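Local coordinates for protein 3-oxo-tetronate kinase (PDB 5DMH) that catalyses the ATP-dependent phosphorylation of 3-oxo-tetronate to 3-oxo-tetronate 4-phosphate, pairing a sugar-binding N-terminal domain with a nucleotide-binding C-terminal domain, at residues Thr50-Gly55 and Leu408-Gln413; Gln111-Tyr116 and Leu260-Asn265; Ala304-Leu307 and Pro312-Arg315; Ala333-His338 and Ala378-Arg383. One frame throughout, in Å; residues are numbered along the deposited sequence.

Interaction 1 (Thr50-Gly55 and Leu408-Gln413); sequences TLVRNG and LRIGAQ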
loop_
_atom_site.group_PDB
_atom_site.type_symbol
_atom_site.label_atom_id
_atom_site.label_comp_id
_atom_site.label_asym_id
_atom_site.label_seq_id
_atom_site.Cartn_x
_atom_site.Cartn_y
_atom_site.Cartn_z
ATOM N N THR A 50 -9.116 -4.453 4.447
ATOM C CA THR A 50 -10.454 -4.037 4.066
ATOM C C THR A 50 -11.278 -5.180 3.512
ATOM O O THR A 50 -12.454 -5.327 3.864
ATOM C CB THR A 50 -10.411 -2.852 3.071
ATOM O OG1 THR A 50 -10.061 -1.675 3.815
ATOM C CG2 THR A 50 -11.782 -2.653 2.427
ATOM N N LEU A 51 -10.673 -6.020 2.677
ATOM C CA LEU A 51 -11.397 -7.175 2.157
ATOM C C LEU A 51 -11.773 -8.185 3.251
ATOM O O LEU A 51 -12.912 -8.654 3.294
ATOM C CB LEU A 51 -10.585 -7.852 1.058
ATOM C CG LEU A 51 -10.464 -7.005 -0.201
ATOM C CD1 LEU A 51 -9.417 -7.632 -1.117
ATOM C CD2 LEU A 51 -11.793 -6.875 -0.895
ATOM N N VAL A 52 -10.831 -8.507 4.145
ATOM C CA VAL A 52 -11.116 -9.441 5.227
ATOM C C VAL A 52 -12.211 -8.898 6.131
ATOM O O VAL A 52 -13.127 -9.615 6.508
ATOM C CB VAL A 52 -9.842 -9.734 6.051
ATOM C CG1 VAL A 52 -10.181 -10.437 7.363
ATOM C CG2 VAL A 52 -8.857 -10.535 5.198
ATOM N N ARG A 53 -12.122 -7.615 6.458
ATOM C CA ARG A 53 -13.091 -7.001 7.361
ATOM C C ARG A 53 -14.478 -6.925 6.759
ATOM O O ARG A 53 -15.457 -6.759 7.490
ATOM C CB ARG A 53 -12.630 -5.610 7.784
ATOM C CG ARG A 53 -11.551 -5.653 8.890
ATOM C CD ARG A 53 -10.779 -4.362 8.953
ATOM N NE ARG A 53 -11.548 -3.200 9.432
ATOM C CZ ARG A 53 -11.768 -2.899 10.715
ATOM N NH1 ARG A 53 -11.355 -3.685 11.701
ATOM N NH2 ARG A 53 -12.422 -1.795 11.016
ATOM N N ASN A 54 -14.566 -7.037 5.434
ATOM C CA ASN A 54 -15.853 -6.997 4.758
ATOM C C ASN A 54 -16.271 -8.340 4.188
ATOM O O ASN A 54 -17.175 -8.408 3.367
ATOM C CB ASN A 54 -15.886 -5.912 3.678
ATOM C CG ASN A 54 -16.015 -4.532 4.270
ATOM O OD1 ASN A 54 -17.131 -4.021 4.479
ATOM N ND2 ASN A 54 -14.879 -3.925 4.569
ATOM N N GLY A 55 -15.627 -9.408 4.663
ATOM C CA GLY A 55 -16.152 -10.745 4.500
ATOM C C GLY A 55 -15.529 -11.578 3.396
ATOM O O GLY A 55 -16.148 -12.545 2.976
ATOM N N LEU A 408 1.462 -13.743 3.220
ATOM C CA LEU A 408 1.045 -13.257 4.526
ATOM C C LEU A 408 -0.428 -13.600 4.746
ATOM O O LEU A 408 -1.253 -13.542 3.810
ATOM C CB LEU A 408 1.226 -11.745 4.633
ATOM C CG LEU A 408 2.660 -11.223 4.632
ATOM C CD1 LEU A 408 2.706 -9.715 4.590
ATOM C CD2 LEU A 408 3.389 -11.768 5.837
ATOM N N ARG A 409 -0.728 -13.952 5.996
ATOM C CA ARG A 409 -2.092 -14.080 6.489
ATOM C C ARG A 409 -2.458 -12.781 7.213
ATOM O O ARG A 409 -1.662 -12.247 7.964
ATOM C CB ARG A 409 -2.200 -15.257 7.469
ATOM C CG ARG A 409 -3.605 -15.408 8.008
ATOM C CD ARG A 409 -3.966 -16.855 8.238
ATOM N NE ARG A 409 -3.396 -17.364 9.475
ATOM C CZ ARG A 409 -4.083 -17.585 10.598
ATOM N NH1 ARG A 409 -5.385 -17.337 10.667
ATOM N NH2 ARG A 409 -3.459 -18.065 11.667
ATOM N N ILE A 410 -3.668 -12.291 6.989
ATOM C CA ILE A 410 -4.096 -11.003 7.524
ATOM C C ILE A 410 -4.803 -11.158 8.865
ATOM O O ILE A 410 -5.779 -11.891 8.983
ATOM C CB ILE A 410 -5.033 -10.305 6.503
ATOM C CG1 ILE A 410 -4.417 -10.368 5.092
ATOM C CG2 ILE A 410 -5.316 -8.875 6.901
ATOM C CD1 ILE A 410 -3.014 -9.736 4.963
ATOM N N GLY A 411 -4.291 -10.488 9.886
ATOM C CA GLY A 411 -4.904 -10.525 11.198
ATOM C C GLY A 411 -5.721 -9.266 11.423
ATOM O O GLY A 411 -6.272 -8.695 10.470
ATOM N N ALA A 412 -5.748 -8.807 12.670
ATOM C CA ALA A 412 -6.619 -7.719 13.076
ATOM C C ALA A 412 -6.036 -6.360 12.762
ATOM O O ALA A 412 -4.818 -6.183 12.755
ATOM C CB ALA A 412 -6.936 -7.819 14.569
ATOM N N GLN A 413 -6.922 -5.392 12.517
ATOM C CA GLN A 413 -6.498 -4.022 12.254
ATOM C C GLN A 413 -5.839 -3.440 13.503
ATOM O O GLN A 413 -6.391 -3.523 14.594
ATOM C CB GLN A 413 -7.708 -3.163 11.853
ATOM C CG GLN A 413 -7.359 -1.702 11.571
ATOM C CD GLN A 413 -8.486 -0.964 10.886
ATOM O OE1 GLN A 413 -8.967 -1.379 9.818
ATOM N NE2 GLN A 413 -8.935 0.125 11.495
HETATM O O HOH W 1 -9.794 -6.045 12.062
HETATM O O HOH W 2 -11.864 -0.162 8.778
#

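Interaction 2 (Gln111-Tyr116 and Leu260-Asn265); sequences QFVFKY and LGLPEN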
loop_
_atom_site.group_PDB
_atom_site.type_symbol
_atom_site.label_atom_id
_atom_site.label_comp_id
_atom_site.label_asym_id
_atom_site.label_seq_id
_atom_site.Cartn_x
_atom_site.Cartn_y
_atom_site.Cartn_z
ATOM N N GLN A 111 -12.858 -10.520 -11.316
ATOM C CA GLN A 111 -12.749 -9.066 -11.295
ATOM C C GLN A 111 -11.412 -8.732 -10.667
ATOM O O GLN A 111 -10.884 -9.508 -9.874
ATOM C CB GLN A 111 -13.868 -8.452 -10.481
ATOM C CG GLN A 111 -13.880 -6.954 -10.454
ATOM C CD GLN A 111 -15.097 -6.410 -9.709
ATOM O OE1 GLN A 111 -15.352 -6.790 -8.565
ATOM N NE2 GLN A 111 -15.862 -5.536 -10.369
ATOM N N PHE A 112 -10.864 -7.589 -11.047
ATOM C CA PHE A 112 -9.511 -7.228 -10.654
ATOM C C PHE A 112 -9.478 -5.841 -10.076
ATOM O O PHE A 112 -10.284 -4.965 -10.457
ATOM C CB PHE A 112 -8.589 -7.353 -11.858
ATOM C CG PHE A 112 -8.648 -8.708 -12.476
ATOM C CD1 PHE A 112 -9.608 -9.005 -13.432
ATOM C CD2 PHE A 112 -7.801 -9.717 -12.041
ATOM C CE1 PHE A 112 -9.685 -10.273 -13.980
ATOM C CE2 PHE A 112 -7.876 -11.004 -12.579
ATOM C CZ PHE A 112 -8.813 -11.288 -13.534
ATOM N N VAL A 113 -8.603 -5.669 -9.095
ATOM C CA VAL A 113 -8.349 -4.364 -8.495
ATOM C C VAL A 113 -6.879 -4.005 -8.637
ATOM O O VAL A 113 -6.010 -4.838 -8.354
ATOM C CB VAL A 113 -8.717 -4.333 -7.009
ATOM C CG1 VAL A 113 -8.222 -3.012 -6.351
ATOM C CG2 VAL A 113 -10.214 -4.497 -6.836
ATOM N N PHE A 114 -6.619 -2.800 -9.143
ATOM C CA PHE A 114 -5.288 -2.192 -9.127
ATOM C C PHE A 114 -5.251 -1.219 -7.984
ATOM O O PHE A 114 -5.982 -0.215 -7.935
ATOM C CB PHE A 114 -4.934 -1.548 -10.466
ATOM C CG PHE A 114 -3.683 -0.723 -10.480
ATOM C CD1 PHE A 114 -2.529 -1.112 -9.827
ATOM C CD2 PHE A 114 -3.651 0.452 -11.228
ATOM C CE1 PHE A 114 -1.374 -0.341 -9.914
ATOM C CE2 PHE A 114 -2.508 1.226 -11.314
ATOM C CZ PHE A 114 -1.369 0.839 -10.635
ATOM N N LYS A 115 -4.381 -1.533 -7.040
ATOM C CA LYS A 115 -4.295 -0.797 -5.791
ATOM C C LYS A 115 -3.019 0.047 -5.724
ATOM O O LYS A 115 -1.898 -0.444 -5.850
ATOM C CB LYS A 115 -4.343 -1.786 -4.623
ATOM C CG LYS A 115 -3.795 -1.303 -3.271
ATOM C CD LYS A 115 -4.749 -0.317 -2.590
ATOM C CE LYS A 115 -4.207 0.219 -1.261
ATOM N NZ LYS A 115 -3.002 1.078 -1.444
ATOM N N TYR A 116 -3.217 1.335 -5.538
ATOM C CA TYR A 116 -2.145 2.292 -5.380
ATOM C C TYR A 116 -2.446 3.188 -4.152
ATOM O O TYR A 116 -3.412 2.978 -3.411
ATOM C CB TYR A 116 -1.932 3.091 -6.669
ATOM C CG TYR A 116 -3.202 3.610 -7.292
ATOM C CD1 TYR A 116 -3.925 4.598 -6.685
ATOM C CD2 TYR A 116 -3.707 3.041 -8.450
ATOM C CE1 TYR A 116 -5.101 5.048 -7.224
ATOM C CE2 TYR A 116 -4.862 3.470 -8.998
ATOM C CZ TYR A 116 -5.571 4.474 -8.391
ATOM O OH TYR A 116 -6.742 4.886 -8.956
ATOM N N LEU A 260 -14.257 -1.380 -0.402
ATOM C CA LEU A 260 -15.214 -1.566 0.691
ATOM C C LEU A 260 -16.450 -2.365 0.292
ATOM O O LEU A 260 -16.899 -3.268 1.024
ATOM C CB LEU A 260 -15.647 -0.195 1.231
ATOM C CG LEU A 260 -14.635 0.463 2.163
ATOM C CD1 LEU A 260 -15.086 1.877 2.491
ATOM C CD2 LEU A 260 -14.476 -0.322 3.456
ATOM N N GLY A 261 -17.031 -2.004 -0.853
ATOM C CA GLY A 261 -18.285 -2.571 -1.286
ATOM C C GLY A 261 -18.193 -3.774 -2.217
ATOM O O GLY A 261 -19.224 -4.266 -2.682
ATOM N N LEU A 262 -16.980 -4.237 -2.521
ATOM C CA LEU A 262 -16.851 -5.300 -3.529
ATOM C C LEU A 262 -17.329 -6.652 -2.993
ATOM O O LEU A 262 -18.004 -7.401 -3.695
ATOM C CB LEU A 262 -15.429 -5.349 -4.086
ATOM C CG LEU A 262 -14.997 -4.028 -4.742
ATOM C CD1 LEU A 262 -13.578 -4.115 -5.270
ATOM C CD2 LEU A 262 -15.967 -3.591 -5.830
ATOM N N PRO A 263 -17.007 -6.973 -1.734
ATOM C CA PRO A 263 -17.547 -8.240 -1.212
ATOM C C PRO A 263 -19.059 -8.310 -1.252
ATOM O O PRO A 263 -19.631 -9.349 -1.571
ATOM C CB PRO A 263 -17.040 -8.248 0.238
ATOM C CG PRO A 263 -15.784 -7.483 0.179
ATOM C CD PRO A 263 -16.064 -6.357 -0.788
ATOM N N GLU A 264 -19.725 -7.209 -0.952
ATOM C CA GLU A 264 -21.180 -7.213 -0.991
ATOM C C GLU A 264 -21.707 -7.501 -2.401
ATOM O O GLU A 264 -22.709 -8.195 -2.553
ATOM C CB GLU A 264 -21.736 -5.896 -0.458
ATOM C CG GLU A 264 -23.230 -5.867 -0.343
ATOM C CD GLU A 264 -23.763 -6.817 0.712
ATOM O OE1 GLU A 264 -23.000 -7.180 1.629
ATOM O OE2 GLU A 264 -24.952 -7.199 0.625
ATOM N N ASN A 265 -21.053 -6.975 -3.438
ATOM C CA ASN A 265 -21.433 -7.345 -4.805
ATOM C C ASN A 265 -21.458 -8.860 -5.005
ATOM O O ASN A 265 -22.397 -9.398 -5.580
ATOM C CB ASN A 265 -20.471 -6.760 -5.830
ATOM C CG ASN A 265 -20.583 -5.263 -5.963
ATOM O OD1 ASN A 265 -21.646 -4.652 -5.710
ATOM N ND2 ASN A 265 -19.484 -4.651 -6.402
HETATM O O HOH W 3 -17.577 -6.577 -7.178
#

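Interaction 3 (Ala304-Leu307 and Pro312-Arg315); sequences ARWL and PALR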
loop_
_atom_site.group_PDB
_atom_site.type_symbol
_atom_site.label_atom_id
_atom_site.label_comp_id
_atom_site.label_asym_id
_atom_site.label_seq_id
_atom_site.Cartn_x
_atom_site.Cartn_y
_atom_site.Cartn_z
ATOM N N ALA A 304 9.538 10.396 17.176
ATOM C CA ALA A 304 9.705 11.335 18.301
ATOM C C ALA A 304 9.077 10.779 19.579
ATOM O O ALA A 304 9.612 10.932 20.682
ATOM C CB ALA A 304 9.111 12.656 17.945
ATOM N N ARG A 305 7.918 10.149 19.437
ATOM C CA ARG A 305 7.238 9.569 20.588
ATOM C C ARG A 305 8.108 8.464 21.205
ATOM O O ARG A 305 8.294 8.406 22.414
ATOM C CB ARG A 305 5.894 9.011 20.147
ATOM C CG ARG A 305 5.096 8.348 21.230
ATOM C CD ARG A 305 4.899 9.247 22.431
ATOM N NE ARG A 305 3.930 8.668 23.352
ATOM C CZ ARG A 305 3.845 8.952 24.650
ATOM N NH1 ARG A 305 4.672 9.823 25.222
ATOM N NH2 ARG A 305 2.921 8.349 25.381
ATOM N N TRP A 306 8.633 7.592 20.355
ATOM C CA TRP A 306 9.534 6.523 20.794
ATOM C C TRP A 306 10.684 7.093 21.612
ATOM O O TRP A 306 10.972 6.597 22.699
ATOM C CB TRP A 306 10.039 5.764 19.555
ATOM C CG TRP A 306 10.892 4.562 19.828
ATOM C CD1 TRP A 306 12.240 4.545 20.004
ATOM C CD2 TRP A 306 10.458 3.184 19.914
ATOM N NE1 TRP A 306 12.675 3.257 20.201
ATOM C CE2 TRP A 306 11.606 2.401 20.133
ATOM C CE3 TRP A 306 9.214 2.544 19.812
ATOM C CZ2 TRP A 306 11.546 1.017 20.291
ATOM C CZ3 TRP A 306 9.155 1.173 19.976
ATOM C CH2 TRP A 306 10.319 0.421 20.186
ATOM N N LEU A 307 11.297 8.159 21.109
ATOM C CA LEU A 307 12.429 8.787 21.764
ATOM C C LEU A 307 11.988 9.472 23.046
ATOM O O LEU A 307 12.712 9.445 24.051
ATOM C CB LEU A 307 13.104 9.799 20.832
ATOM C CG LEU A 307 13.775 9.220 19.583
ATOM C CD1 LEU A 307 14.340 10.349 18.740
ATOM C CD2 LEU A 307 14.860 8.214 19.938
ATOM N N PRO A 312 15.186 2.645 23.171
ATOM C CA PRO A 312 16.441 2.615 22.413
ATOM C C PRO A 312 16.246 2.804 20.920
ATOM O O PRO A 312 15.326 2.223 20.334
ATOM C CB PRO A 312 17.017 1.224 22.696
ATOM C CG PRO A 312 15.940 0.420 23.374
ATOM C CD PRO A 312 14.752 1.316 23.632
ATOM N N ALA A 313 17.112 3.613 20.318
ATOM C CA ALA A 313 17.007 3.938 18.899
ATOM C C ALA A 313 18.370 4.276 18.300
ATOM O O ALA A 313 19.248 4.830 18.972
ATOM C CB ALA A 313 16.057 5.122 18.682
ATOM N N LEU A 314 18.539 3.946 17.033
ATOM C CA LEU A 314 19.722 4.350 16.300
ATOM C C LEU A 314 19.325 4.954 14.975
ATOM O O LEU A 314 18.582 4.347 14.214
ATOM C CB LEU A 314 20.640 3.160 16.058
ATOM C CG LEU A 314 21.913 3.491 15.282
ATOM C CD1 LEU A 314 22.731 4.528 16.032
ATOM C CD2 LEU A 314 22.725 2.223 15.062
ATOM N N ARG A 315 19.853 6.137 14.690
ATOM C CA ARG A 315 19.571 6.817 13.426
ATOM C C ARG A 315 20.590 6.464 12.326
ATOM O O ARG A 315 21.796 6.343 12.581
ATOM C CB ARG A 315 19.573 8.320 13.669
ATOM C CG ARG A 315 19.079 9.127 12.526
ATOM C CD ARG A 315 18.992 10.578 12.892
ATOM N NE ARG A 315 18.357 11.338 11.832
ATOM C CZ ARG A 315 17.870 12.570 11.969
ATOM N NH1 ARG A 315 17.958 13.205 13.137
ATOM N NH2 ARG A 315 17.312 13.172 10.923
#

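Interaction 4 (Ala333-His338 and Ala378-Arg383); sequences AFAAGH and AGLLAR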
loop_
_atom_site.group_PDB
_atom_site.type_symbol
_atom_site.label_atom_id
_atom_site.label_comp_id
_atom_site.label_asym_id
_atom_site.label_seq_id
_atom_site.Cartn_x
_atom_site.Cartn_y
_atom_site.Cartn_z
ATOM N N ALA A 333 24.427 -4.547 15.644
ATOM C CA ALA A 333 25.104 -4.634 16.933
ATOM C C ALA A 333 24.269 -3.928 17.990
ATOM O O ALA A 333 24.191 -4.371 19.128
ATOM C CB ALA A 333 26.504 -4.017 16.847
ATOM N N PHE A 334 23.638 -2.826 17.603
ATOM C CA PHE A 334 22.843 -2.039 18.542
ATOM C C PHE A 334 21.629 -2.854 18.996
ATOM O O PHE A 334 21.371 -3.005 20.201
ATOM C CB PHE A 334 22.412 -0.730 17.869
ATOM C CG PHE A 334 21.654 0.189 18.765
ATOM C CD1 PHE A 334 22.316 0.903 19.763
ATOM C CD2 PHE A 334 20.294 0.351 18.623
ATOM C CE1 PHE A 334 21.635 1.751 20.600
ATOM C CE2 PHE A 334 19.595 1.215 19.472
ATOM C CZ PHE A 334 20.270 1.914 20.457
ATOM N N ALA A 335 20.904 -3.398 18.022
ATOM C CA ALA A 335 19.771 -4.264 18.293
ATOM C C ALA A 335 20.190 -5.476 19.121
ATOM O O ALA A 335 19.501 -5.840 20.069
ATOM C CB ALA A 335 19.096 -4.689 16.978
ATOM N N ALA A 336 21.341 -6.079 18.810
ATOM C CA ALA A 336 21.760 -7.296 19.500
ATOM C C ALA A 336 22.114 -7.052 20.977
ATOM O O ALA A 336 22.092 -7.969 21.783
ATOM C CB ALA A 336 22.963 -7.932 18.785
ATOM N N GLY A 337 22.470 -5.821 21.323
ATOM C CA GLY A 337 22.843 -5.501 22.680
ATOM C C GLY A 337 21.656 -5.136 23.551
ATOM O O GLY A 337 21.815 -4.927 24.749
ATOM N N HIS A 338 20.466 -5.073 22.959
ATOM C CA HIS A 338 19.279 -4.684 23.717
ATOM C C HIS A 338 18.264 -5.816 23.887
ATOM O O HIS A 338 17.888 -6.488 22.914
ATOM C CB HIS A 338 18.619 -3.495 23.050
ATOM C CG HIS A 338 19.232 -2.181 23.419
ATOM N ND1 HIS A 338 20.170 -1.542 22.636
ATOM C CD2 HIS A 338 19.032 -1.375 24.485
ATOM C CE1 HIS A 338 20.520 -0.405 23.206
ATOM N NE2 HIS A 338 19.844 -0.280 24.332
ATOM N N ALA A 378 17.230 -8.697 7.564
ATOM C CA ALA A 378 17.734 -10.037 7.244
ATOM C C ALA A 378 18.655 -10.555 8.352
ATOM O O ALA A 378 18.566 -11.709 8.760
ATOM C CB ALA A 378 18.458 -10.038 5.912
ATOM N N GLY A 379 19.524 -9.681 8.837
ATOM C CA GLY A 379 20.436 -10.019 9.922
ATOM C C GLY A 379 19.705 -10.407 11.192
ATOM O O GLY A 379 20.085 -11.361 11.884
ATOM N N LEU A 380 18.629 -9.690 11.479
ATOM C CA LEU A 380 17.856 -9.912 12.702
ATOM C C LEU A 380 17.058 -11.219 12.594
ATOM O O LEU A 380 16.986 -11.987 13.563
ATOM C CB LEU A 380 16.970 -8.694 13.011
ATOM C CG LEU A 380 17.675 -7.416 13.500
ATOM C CD1 LEU A 380 16.677 -6.288 13.727
ATOM C CD2 LEU A 380 18.485 -7.645 14.775
ATOM N N LEU A 381 16.534 -11.505 11.400
ATOM C CA LEU A 381 15.891 -12.768 11.122
ATOM C C LEU A 381 16.836 -13.921 11.424
ATOM O O LEU A 381 16.443 -14.923 12.037
ATOM C CB LEU A 381 15.449 -12.833 9.650
ATOM C CG LEU A 381 14.892 -14.180 9.184
ATOM C CD1 LEU A 381 13.567 -14.467 9.845
ATOM C CD2 LEU A 381 14.767 -14.197 7.664
ATOM N N ALA A 382 18.082 -13.796 10.986
ATOM C CA ALA A 382 19.051 -14.873 11.226
ATOM C C ALA A 382 19.300 -15.035 12.721
ATOM O O ALA A 382 19.669 -16.121 13.194
ATOM C CB ALA A 382 20.361 -14.597 10.505
ATOM N N ARG A 383 19.099 -13.953 13.463
ATOM C CA ARG A 383 19.384 -13.956 14.900
ATOM C C ARG A 383 18.170 -14.291 15.769
ATOM O O ARG A 383 18.271 -14.243 16.993
ATOM C CB ARG A 383 20.001 -12.619 15.332
ATOM C CG ARG A 383 21.412 -12.439 14.811
ATOM C CD ARG A 383 21.964 -11.046 15.048
ATOM N NE ARG A 383 23.033 -10.766 14.089
ATOM C CZ ARG A 383 24.074 -9.977 14.324
ATOM N NH1 ARG A 383 24.215 -9.369 15.493
ATOM N NH2 ARG A 383 24.991 -9.800 13.385
#

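Interaction 1 (Thr50-Gly55 and Leu408-Gln413)
Ile410 and Gln413, on a strand of the nucleotide-binding C-terminal domain, meet Val52 and Arg53 in the last turn of helix 41-53 of the sugar-binding N-terminal domain, so this helix-on-strand contact bridges the two halves of the kinase. That helix finishes in a Schellman motif with Gly55, at positive phi, as its C-prime residue. Along strand 407-415, Ile410 comes first: its CB lies 4.0 Å from Val52 CG2. The Val52 branch that makes this touch is anti to the carbonyl carbon, while CG1 is anti to the backbone N (chi1 167°). The far end of Ile410 turns away from the helix, and its side chain also packs on Gln60 of strand 58-62. Gly411 and Ala412 then carry the strand onward, both paired through the backbone with Ala420. Gln413 closes the series. Its side chain reaches out almost fully extended and crosses that of Arg53 at about a right angle, bringing OE1 over one face of the guanidinium, 3.2 Å above its plane and displaced toward the rim. The amide and guanidinium planes are inclined by 34°, and OE1 stands 3.2 Å from Arg53 NE at an angle too poor for a hydrogen bond. Asn49 ND2 donates to that oxygen instead, and Glu152 takes the bond from NE2, so both ends of the amide are held by other residues. The firm polar link between the segments runs through water: one molecule, in the guanidinium plane, accepts from Arg53 NH1 at 2.9 Å and from Gln413 N at 3.0 Å.

Interaction 2 (Gln111-Tyr116 and Leu260-Asn265)
Leu262, at the start of helix 262-268, sends its CB toward strand 111-115 and rests its two methyls on Val113 and Gln111, two residues that alternate onto the same side of the strand. It buries the most surface of the three. Its CD1 lies 3.7 Å from Val113 CG2, with the two side chains running obliquely to each other. The Val113 methyl in question is the one anti to the carbonyl carbon (chi1 171°). Leu262 CD2 comes within 4.3 Å of Gln111 OE1. Leu262 also packs on Ile252, so it bears on strands 111-115 and 251-254, parallel neighbours in the sugar-binding domain; Leu34 of strand 34-38 packs beside Gln111 and Val113. Gln111 brings the polar part. Its chain is extended as far as the amide, and OE1 accepts a hydrogen bond of 2.6 Å from a water that in turn accepts from Asn265 ND2 at 2.8 Å, one turn along the helix from Leu262. Asn265 ND2 also donates to Gly243 O. The direct contact is thus apolar packing of Leu262 methyls, one on Val113 and one beside the Gln111 amide, whereas strand and helix share polar chemistry through a single bridging water. That water and Leu249 O engage the two ends of the Gln111 amide, with Cys246 O a weak second acceptor for NE2, which is consistent with the burial of this polar group beside leucine.

Interaction 3 (Ala304-Leu307 and Pro312-Arg315)
Trp306 NE1 donates a hydrogen bond of 2.8 Å to the backbone oxygen of Pro312, the one polar link between the end of helix 297-308 and the chain entering strand 313-315. The bond is nearly straight at the hydrogen (166°), and the acceptor lies at the edge of the indole, close to the ring plane. Relative to the carbonyl plane, however, the donor stands 57° out, off the lone-pair directions. With CG anti to the backbone N, a chi2 of -87° turns the indole so that its NE1 edge meets Pro312 O.

The remaining contacts are apolar and centre on Ala313 CB, which faces the helix. Leu307 CD2 packs on it at 3.5 Å; although the Leu307 side chain does not set out straight toward the strand, its end bends closer. Trp306 CD1 adds a looser touch at 4.1 Å. Beyond the two segments, Trp306 also packs on Leu343 and on Phe444 and Leu448 of helix 443-451.

Helix and strand are separated by a very short connection, and the strand pairs in parallel with 343-345 at one edge of the nucleotide-binding domain. Such a helix folded back on the strand that follows it is typical of an alpha/beta domain with helices packed on parallel strands.

Interaction 4 (Ala333-His338 and Ala378-Arg383)
Leu380 CD2 packs against Ala335 CB at 3.7 Å, and this methyl-to-methyl touch is the deeper half of the contact. The bond from the Leu380 backbone to its CB does not aim straight at the facing segment; the rest of the side chain makes up the difference. CG is anti to the carbonyl carbon (chi1 -72°), chi2 of 178° sets CD1 anti to CA, and the other methyl, CD2, is the one that meets Ala335. Leu380 also packs on Leu332, and Ala335 on Val342, so the pair belongs to a wider apolar patch. Here the C-terminal ends of two helices, 327-336 and 362-382, come side by side in the nucleotide-binding domain, and alanines on one helix face a leucine and an arginine from the other segment. Nearer the surface, Arg383 follows the last turn of its helix. Its chain is extended from CG to NE and runs to the exposed Ala336, whose CB meets NH1 at 3.8 Å; both residues also touch a crystal neighbour. The methyl lies in the guanidinium plane, at its edge, and not against a face; Leu332 is touched by the same arginine. At the end of the other helix, His338 folds back beside Phe334. Its CE1 sits 3.5 Å above one face of the phenyl ring, toward the rim, while ND1 donates a hydrogen bond of 3.1 Å to Phe334 O. That oxygen lies nearly in the imidazole plane, and it also accepts from Gly337 N at 3.2 Å, the two donors reaching it from opposite faces of the carbonyl plane.

From the N terminus, helix 41-53 comes first, and its partner strand is met only some 350 residues later, so interaction 1 closes the widest loop and encompasses the other three. Within it, interaction 2 closes a loop of over 140 residues; it also touches interaction 1 directly, where Asn54 and Leu51 pack on Pro263. Interactions 3 and 4 then follow in series, the first a tight local return, the second spanning about 40 residues. They meet where Phe334 and His338 pack against 312-315. None of the loops cross: interaction 1 joins the two domains, and each of the others stays within a single domain, interaction 2 in the sugar-binding one and interactions 3 and 4 in the nucleotide-binding one.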